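PDB 2P4H: vestitone reductase from Medicago sativa, which catalyses the stereospecific, NADPH-dependent reduction of (3R)-vestitone to the isoflavanol DMI, the penultimate step in making the defence compound medicarpin. Local coordinates for residues A170-G175 / V182-L187; K98-G103 / T165-A170; V76-T81 / L105-A110. One frame throughout, in Å; residues are numbered along the deposited sequence.

Interaction 1. Residues A170-G175 / V182-L187; sequences AVLEFG and VVTLIL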
loop_
_atom_site.group_PDB
_atom_site.type_symbol
_atom_site.label_atom_id
_atom_site.label_comp_id
_atom_site.label_asym_id
_atom_site.label_seq_id
_atom_site.Cartn_x
_atom_site.Cartn_y
_atom_site.Cartn_z
ATOM N N ALA A 170 10.879 9.876 8.319
ATOM C CA ALA A 170 10.363 10.816 9.308
ATOM C C ALA A 170 9.455 10.111 10.313
ATOM O O ALA A 170 9.523 10.370 11.517
ATOM C CB ALA A 170 9.610 11.943 8.613
ATOM N N VAL A 171 8.611 9.216 9.816
ATOM C CA VAL A 171 7.696 8.472 10.675
ATOM C C VAL A 171 8.452 7.589 11.670
ATOM O O VAL A 171 8.155 7.584 12.866
ATOM C CB VAL A 171 6.740 7.599 9.821
ATOM C CG1 VAL A 171 6.003 6.597 10.699
ATOM C CG2 VAL A 171 5.738 8.493 9.102
ATOM N N LEU A 172 9.436 6.843 11.182
ATOM C CA LEU A 172 10.209 5.967 12.054
ATOM C C LEU A 172 10.957 6.767 13.120
ATOM O O LEU A 172 10.967 6.397 14.295
ATOM C CB LEU A 172 11.193 5.143 11.221
ATOM C CG LEU A 172 10.551 4.095 10.306
ATOM C CD1 LEU A 172 11.555 3.639 9.265
ATOM C CD2 LEU A 172 10.059 2.916 11.143
ATOM N N GLU A 173 11.575 7.870 12.711
ATOM C CA GLU A 173 12.324 8.697 13.649
ATOM C C GLU A 173 11.425 9.327 14.704
ATOM O O GLU A 173 11.735 9.279 15.895
ATOM C CB GLU A 173 13.076 9.794 12.903
ATOM C CG GLU A 173 13.952 10.653 13.800
ATOM C CD GLU A 173 14.977 9.835 14.568
ATOM O OE1 GLU A 173 15.757 9.101 13.926
ATOM O OE2 GLU A 173 15.006 9.929 15.813
ATOM N N PHE A 174 10.318 9.917 14.270
ATOM C CA PHE A 174 9.396 10.552 15.205
ATOM C C PHE A 174 8.837 9.525 16.181
ATOM O O PHE A 174 8.753 9.778 17.380
ATOM C CB PHE A 174 8.245 11.226 14.460
ATOM C CG PHE A 174 7.351 12.041 15.350
ATOM C CD1 PHE A 174 7.631 13.380 15.599
ATOM C CD2 PHE A 174 6.247 11.459 15.968
ATOM C CE1 PHE A 174 6.822 14.132 16.453
ATOM C CE2 PHE A 174 5.432 12.198 16.823
ATOM C CZ PHE A 174 5.720 13.539 17.066
ATOM N N GLY A 175 8.445 8.365 15.665
ATOM C CA GLY A 175 7.910 7.328 16.528
ATOM C C GLY A 175 8.892 6.938 17.614
ATOM O O GLY A 175 8.517 6.782 18.778
ATOM N N VAL A 182 5.336 2.280 16.353
ATOM C CA VAL A 182 5.164 2.411 14.916
ATOM C C VAL A 182 5.651 1.224 14.108
ATOM O O VAL A 182 6.711 0.661 14.371
ATOM C CB VAL A 182 5.911 3.663 14.388
ATOM C CG1 VAL A 182 5.886 3.695 12.859
ATOM C CG2 VAL A 182 5.283 4.922 14.957
ATOM N N VAL A 183 4.842 0.847 13.126
ATOM C CA VAL A 183 5.195 -0.206 12.191
ATOM C C VAL A 183 5.001 0.421 10.819
ATOM O O VAL A 183 4.046 1.172 10.603
ATOM C CB VAL A 183 4.266 -1.444 12.292
ATOM C CG1 VAL A 183 4.342 -2.264 11.005
ATOM C CG2 VAL A 183 4.678 -2.301 13.470
ATOM N N THR A 184 5.927 0.152 9.907
ATOM C CA THR A 184 5.789 0.648 8.548
ATOM C C THR A 184 5.759 -0.582 7.657
ATOM O O THR A 184 6.484 -1.553 7.892
ATOM C CB THR A 184 6.951 1.581 8.121
ATOM O OG1 THR A 184 8.190 0.863 8.141
ATOM C CG2 THR A 184 7.035 2.781 9.047
ATOM N N LEU A 185 4.890 -0.558 6.655
ATOM C CA LEU A 185 4.776 -1.675 5.729
ATOM C C LEU A 185 5.275 -1.236 4.365
ATOM O O LEU A 185 4.729 -0.311 3.759
ATOM C CB LEU A 185 3.322 -2.146 5.631
ATOM C CG LEU A 185 2.788 -2.969 6.810
ATOM C CD1 LEU A 185 1.274 -3.076 6.724
ATOM C CD2 LEU A 185 3.422 -4.354 6.801
ATOM N N ILE A 186 6.328 -1.889 3.894
ATOM C CA ILE A 186 6.904 -1.567 2.595
ATOM C C ILE A 186 6.111 -2.378 1.575
ATOM O O ILE A 186 6.278 -3.594 1.456
ATOM C CB ILE A 186 8.396 -1.937 2.574
ATOM C CG1 ILE A 186 9.116 -1.232 3.736
ATOM C CG2 ILE A 186 9.015 -1.530 1.241
ATOM C CD1 ILE A 186 10.535 -1.734 3.996
ATOM N N LEU A 187 5.245 -1.688 0.839
ATOM C CA LEU A 187 4.357 -2.333 -0.120
ATOM C C LEU A 187 4.758 -2.219 -1.580
ATOM O O LEU A 187 5.111 -1.147 -2.063
ATOM C CB LEU A 187 2.939 -1.780 0.061
ATOM C CG LEU A 187 2.362 -1.908 1.475
ATOM C CD1 LEU A 187 1.050 -1.146 1.572
ATOM C CD2 LEU A 187 2.154 -3.372 1.812
#
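V171 and V182 meet branch to branch where helix 158-177 lies against strand 182-187, V171 CG1 standing 3.6 Å from V182 CG1. V182 is the side chain to follow. Its CB points at the helix and then forks: CG1 runs anti to the backbone N (chi1 172°) and takes the V171 methyl, while CG2 turns to the next turn of the helix and rests 3.9 Å from the bare CA of G175. A side chain at G175 would run straight into that methyl, so the lack of a CB probably helps helix and strand come this close. The segments run nearly antiparallel, at 167°, with their axes 8.7 Å apart. This is the helix-to-strand half of a beta-alpha-beta crossover in the Rossmann-type domain, the chain turning back through residues 178-181 to enter the parallel sheet between strands 119-125 and 245-248. Two residues further along the strand, T184 also faces the helix. L172 leaves its own backbone at an angle, but its CD2 reaches back to lie 3.7 Å from T184 CG2, the leucine tip lying athwart the threonine. T184 thus divides its branches: the methyl serves L172, and OG1 hydrogen-bonds E168 OE2, one turn before L172 on helix 158-177.

Interaction 2. Residues K98-G103 / T165-A170; sequences KRTVDG and TLAEKA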
loop_
_atom_site.group_PDB
_atom_site.type_symbol
_atom_site.label_atom_id
_atom_site.label_comp_id
_atom_site.label_asym_id
_atom_site.label_seq_id
_atom_site.Cartn_x
_atom_site.Cartn_y
_atom_site.Cartn_z
ATOM N N LYS A 98 8.620 19.851 3.083
ATOM C CA LYS A 98 7.788 20.215 4.223
ATOM C C LYS A 98 6.406 19.573 4.128
ATOM O O LYS A 98 5.907 19.016 5.105
ATOM C CB LYS A 98 7.647 21.738 4.313
ATOM C CG LYS A 98 6.764 22.208 5.461
ATOM C CD LYS A 98 6.754 23.726 5.573
ATOM C CE LYS A 98 5.765 24.196 6.631
ATOM N NZ LYS A 98 6.049 23.605 7.968
ATOM N N ARG A 99 5.789 19.651 2.952
ATOM C CA ARG A 99 4.467 19.066 2.755
ATOM C C ARG A 99 4.514 17.552 2.932
ATOM O O ARG A 99 3.586 16.952 3.479
ATOM C CB ARG A 99 3.932 19.403 1.361
ATOM C CG ARG A 99 2.571 18.789 1.058
ATOM C CD ARG A 99 2.086 19.148 -0.338
ATOM N NE ARG A 99 1.846 20.582 -0.488
ATOM C CZ ARG A 99 0.911 21.260 0.171
ATOM N NH1 ARG A 99 0.117 20.640 1.034
ATOM N NH2 ARG A 99 0.770 22.563 -0.033
ATOM N N THR A 100 5.598 16.941 2.467
ATOM C CA THR A 100 5.769 15.498 2.573
ATOM C C THR A 100 5.895 15.057 4.025
ATOM O O THR A 100 5.139 14.204 4.489
ATOM C CB THR A 100 7.020 15.033 1.804
ATOM O OG1 THR A 100 6.844 15.298 0.407
ATOM C CG2 THR A 100 7.253 13.540 2.009
ATOM N N VAL A 101 6.843 15.651 4.743
ATOM C CA VAL A 101 7.064 15.305 6.141
ATOM C C VAL A 101 5.854 15.641 7.006
ATOM O O VAL A 101 5.457 14.853 7.863
ATOM C CB VAL A 101 8.310 16.028 6.699
ATOM C CG1 VAL A 101 8.471 15.731 8.182
ATOM C CG2 VAL A 101 9.547 15.575 5.938
ATOM N N ASP A 102 5.264 16.809 6.776
ATOM C CA ASP A 102 4.098 17.238 7.539
ATOM C C ASP A 102 2.903 16.305 7.335
ATOM O O ASP A 102 2.177 16.005 8.284
ATOM C CB ASP A 102 3.716 18.669 7.146
ATOM C CG ASP A 102 4.742 19.692 7.605
ATOM O OD1 ASP A 102 5.918 19.315 7.788
ATOM O OD2 ASP A 102 4.377 20.877 7.770
ATOM N N GLY A 103 2.706 15.846 6.103
ATOM C CA GLY A 103 1.594 14.957 5.807
ATOM C C GLY A 103 1.769 13.578 6.414
ATOM O O GLY A 103 0.802 12.929 6.817
ATOM N N THR A 165 10.397 7.951 0.552
ATOM C CA THR A 165 11.586 7.707 1.355
ATOM C C THR A 165 11.669 8.675 2.535
ATOM O O THR A 165 11.866 8.257 3.678
ATOM C CB THR A 165 12.861 7.831 0.493
ATOM O OG1 THR A 165 12.775 6.923 -0.614
ATOM C CG2 THR A 165 14.099 7.496 1.315
ATOM N N LEU A 166 11.515 9.965 2.255
ATOM C CA LEU A 166 11.578 10.969 3.311
ATOM C C LEU A 166 10.451 10.790 4.321
ATOM O O LEU A 166 10.660 10.933 5.525
ATOM C CB LEU A 166 11.507 12.375 2.711
ATOM C CG LEU A 166 12.692 12.784 1.834
ATOM C CD1 LEU A 166 12.478 14.201 1.322
ATOM C CD2 LEU A 166 13.981 12.698 2.633
ATOM N N ALA A 167 9.257 10.472 3.830
ATOM C CA ALA A 167 8.114 10.292 4.716
ATOM C C ALA A 167 8.302 9.120 5.670
ATOM O O ALA A 167 8.079 9.254 6.872
ATOM C CB ALA A 167 6.845 10.100 3.905
ATOM N N GLU A 168 8.720 7.971 5.147
ATOM C CA GLU A 168 8.895 6.813 6.013
ATOM C C GLU A 168 9.986 7.048 7.048
ATOM O O GLU A 168 9.838 6.670 8.213
ATOM C CB GLU A 168 9.224 5.548 5.212
ATOM C CG GLU A 168 8.976 4.288 6.045
ATOM C CD GLU A 168 9.530 3.014 5.438
ATOM O OE1 GLU A 168 9.780 2.974 4.216
ATOM O OE2 GLU A 168 9.696 2.040 6.200
ATOM N N LYS A 169 11.081 7.675 6.631
ATOM C CA LYS A 169 12.162 7.955 7.564
ATOM C C LYS A 169 11.671 8.871 8.678
ATOM O O LYS A 169 11.996 8.663 9.845
ATOM C CB LYS A 169 13.349 8.604 6.846
ATOM C CG LYS A 169 14.123 7.648 5.961
ATOM C CD LYS A 169 15.414 8.277 5.464
ATOM C CE LYS A 169 16.270 7.268 4.712
ATOM N NZ LYS A 169 17.582 7.857 4.317
ATOM N N ALA A 170 10.879 9.876 8.319
ATOM C CA ALA A 170 10.363 10.816 9.308
ATOM C C ALA A 170 9.455 10.111 10.313
ATOM O O ALA A 170 9.523 10.370 11.517
ATOM C CB ALA A 170 9.610 11.943 8.613
#
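T100 and A167 bring the two helices that cover one face of the Rossmann-type sheet, 95-111 and 158-177, side by side. The short segments run in the same general direction, crossing at -40° with their axes 8.6 Å apart, and the backbones are nearest at V101 and A167, where the CA atoms are 5.3 Å apart. Small side chains permit this: two alanines of helix 158-177 meet a threonine and a valine.

T100 points its CB at the other helix. Its chi1, at -64°, sets OG1 beside the backbone N and opposite the carbonyl carbon, leaving CG2 anti to the N, and this methyl is thereby carried forward to lie 3.9 Å from A167 CB. L166 also points across, but meets the same methyl only loosely through its CB; farther out its side chain packs on T97 and on V147 and R151 of helix 147-153. The threonine therefore turns its apolar branch to the neighbouring helix, while its hydroxyl is bonded back to the carbonyl oxygen of V96 in its own helix.

V101 leaves its helix more obliquely, along the flank of the interface, and uses a single branch. One turn on from A167, A170 points its methyl back at helix 95-111, and V101 CG1 settles 4.0 Å from A170 CB.

Interaction 3. Residues V76-T81 / L105-A110; sequences VGIFHT and LGILKA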
loop_
_atom_site.group_PDB
_atom_site.type_symbol
_atom_site.label_atom_id
_atom_site.label_comp_id
_atom_site.label_asym_id
_atom_site.label_seq_id
_atom_site.Cartn_x
_atom_site.Cartn_y
_atom_site.Cartn_z
ATOM N N VAL A 76 -7.929 2.184 19.061
ATOM C CA VAL A 76 -6.909 1.234 19.487
ATOM C C VAL A 76 -5.801 1.165 18.442
ATOM O O VAL A 76 -4.705 0.682 18.713
ATOM C CB VAL A 76 -7.506 -0.179 19.693
ATOM C CG1 VAL A 76 -8.559 -0.139 20.789
ATOM C CG2 VAL A 76 -8.110 -0.692 18.393
ATOM N N GLY A 77 -6.095 1.654 17.242
ATOM C CA GLY A 77 -5.100 1.642 16.189
ATOM C C GLY A 77 -5.315 2.749 15.177
ATOM O O GLY A 77 -6.424 3.266 15.030
ATOM N N ILE A 78 -4.235 3.121 14.496
ATOM C CA ILE A 78 -4.273 4.140 13.458
ATOM C C ILE A 78 -3.544 3.565 12.251
ATOM O O ILE A 78 -2.383 3.154 12.359
ATOM C CB ILE A 78 -3.550 5.446 13.880
ATOM C CG1 ILE A 78 -4.284 6.109 15.050
ATOM C CG2 ILE A 78 -3.479 6.407 12.694
ATOM C CD1 ILE A 78 -3.524 7.289 15.654
ATOM N N PHE A 79 -4.236 3.510 11.118
ATOM C CA PHE A 79 -3.650 3.017 9.876
ATOM C C PHE A 79 -3.547 4.233 8.965
ATOM O O PHE A 79 -4.546 4.693 8.404
ATOM C CB PHE A 79 -4.539 1.955 9.216
ATOM C CG PHE A 79 -4.722 0.694 10.031
ATOM C CD1 PHE A 79 -3.937 0.432 11.150
ATOM C CD2 PHE A 79 -5.678 -0.247 9.652
ATOM C CE1 PHE A 79 -4.100 -0.749 11.881
ATOM C CE2 PHE A 79 -5.848 -1.429 10.374
ATOM C CZ PHE A 79 -5.059 -1.680 11.490
ATOM N N HIS A 80 -2.337 4.764 8.833
ATOM C CA HIS A 80 -2.111 5.941 8.010
ATOM C C HIS A 80 -1.723 5.533 6.591
ATOM O O HIS A 80 -0.558 5.231 6.318
ATOM C CB HIS A 80 -1.015 6.809 8.638
ATOM C CG HIS A 80 -0.914 8.171 8.030
ATOM N ND1 HIS A 80 0.180 8.992 8.196
ATOM C CD2 HIS A 80 -1.789 8.859 7.261
ATOM C CE1 HIS A 80 -0.026 10.128 7.552
ATOM N NE2 HIS A 80 -1.213 10.072 6.977
ATOM N N THR A 81 -2.708 5.537 5.694
ATOM C CA THR A 81 -2.498 5.142 4.299
ATOM C C THR A 81 -2.495 6.318 3.326
ATOM O O THR A 81 -2.207 6.146 2.139
ATOM C CB THR A 81 -3.601 4.169 3.814
ATOM O OG1 THR A 81 -4.759 4.918 3.414
ATOM C CG2 THR A 81 -3.998 3.208 4.927
ATOM N N LEU A 105 3.617 12.997 9.146
ATOM C CA LEU A 105 3.614 13.162 10.596
ATOM C C LEU A 105 2.382 13.752 11.269
ATOM O O LEU A 105 2.220 13.588 12.474
ATOM C CB LEU A 105 4.825 13.996 11.025
ATOM C CG LEU A 105 6.212 13.453 10.682
ATOM C CD1 LEU A 105 7.267 14.412 11.211
ATOM C CD2 LEU A 105 6.401 12.072 11.284
ATOM N N GLY A 106 1.528 14.430 10.510
ATOM C CA GLY A 106 0.347 15.052 11.094
ATOM C C GLY A 106 -0.431 14.213 12.092
ATOM O O GLY A 106 -0.535 14.551 13.278
ATOM N N ILE A 107 -0.984 13.106 11.620
ATOM C CA ILE A 107 -1.765 12.250 12.493
ATOM C C ILE A 107 -0.892 11.512 13.515
ATOM O O ILE A 107 -1.366 11.131 14.586
ATOM C CB ILE A 107 -2.626 11.267 11.659
ATOM C CG1 ILE A 107 -3.568 10.490 12.581
ATOM C CG2 ILE A 107 -1.733 10.353 10.823
ATOM C CD1 ILE A 107 -4.622 9.691 11.842
ATOM N N LEU A 108 0.389 11.322 13.205
ATOM C CA LEU A 108 1.285 10.664 14.151
ATOM C C LEU A 108 1.530 11.603 15.344
ATOM O O LEU A 108 1.575 11.166 16.496
ATOM C CB LEU A 108 2.612 10.303 13.472
ATOM C CG LEU A 108 3.668 9.590 14.326
ATOM C CD1 LEU A 108 3.119 8.281 14.883
ATOM C CD2 LEU A 108 4.900 9.328 13.472
ATOM N N LYS A 109 1.683 12.895 15.068
ATOM C CA LYS A 109 1.887 13.869 16.138
ATOM C C LYS A 109 0.649 13.900 17.031
ATOM O O LYS A 109 0.751 14.030 18.251
ATOM C CB LYS A 109 2.141 15.260 15.551
ATOM C CG LYS A 109 3.507 15.421 14.900
ATOM C CD LYS A 109 3.619 16.761 14.193
ATOM C CE LYS A 109 4.987 16.946 13.563
ATOM N NZ LYS A 109 5.073 18.230 12.809
ATOM N N ALA A 110 -0.522 13.769 16.417
ATOM C CA ALA A 110 -1.776 13.776 17.168
ATOM C C ALA A 110 -1.851 12.580 18.114
ATOM O O ALA A 110 -2.506 12.639 19.156
ATOM C CB ALA A 110 -2.959 13.749 16.205
#
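I107 reaches from helix 95-111 to both I78 and H80 of strand 77-80, and these three side chains carry nearly all of the contact. I78 and H80 are alternate residues of the strand, so both face the helix, and I107 sends one branch to each. Its long branch leaves anti to the backbone N (chi1 -173°) and carries CD1 to within 3.6 Å of I78 CG2, the two isoleucines lying alongside with their ends pointing opposite ways. The other branch goes to the imidazole: I107 CG2 sits over the middle of the H80 ring, 3.5 Å from its centroid and only 10° off the normal, a CH-pi contact made squarely on the face. A serine in place of H80 would probably leave the I107 methyl without the flat surface it rests on and open a gap between helix and strand. The ring also meets Y122 of strand 119-125, their planes inclined at about 60°. Strand 77-80 is the central strand of the seven-stranded parallel sheet, between 3-7 and 119-125. I107 touches C5 and T7 of the former, while I78 and H80 border F120 of the latter; L105, L108 and K109 pack on F174 of the adjoining helix 158-177.

All three contacts belong to one layered unit, helices 95-111 and 158-177 lying on the same parallel sheet. Interactions 1 and 3 are buried and seat one helix each on a strand, 182-187 and 77-80; interaction 2 joins the two helices and is only partly buried. Their chemistry follows: branched aliphatics against the sheet in interaction 1, an isoleucine shared between another isoleucine and an imidazole face in interaction 3, alanines between the helices in interaction 2. A170 ends one segment and begins the other, but touches only in interaction 2. F174 packs on L108 and K109, tying interaction 1 to interaction 3 across the helix pair.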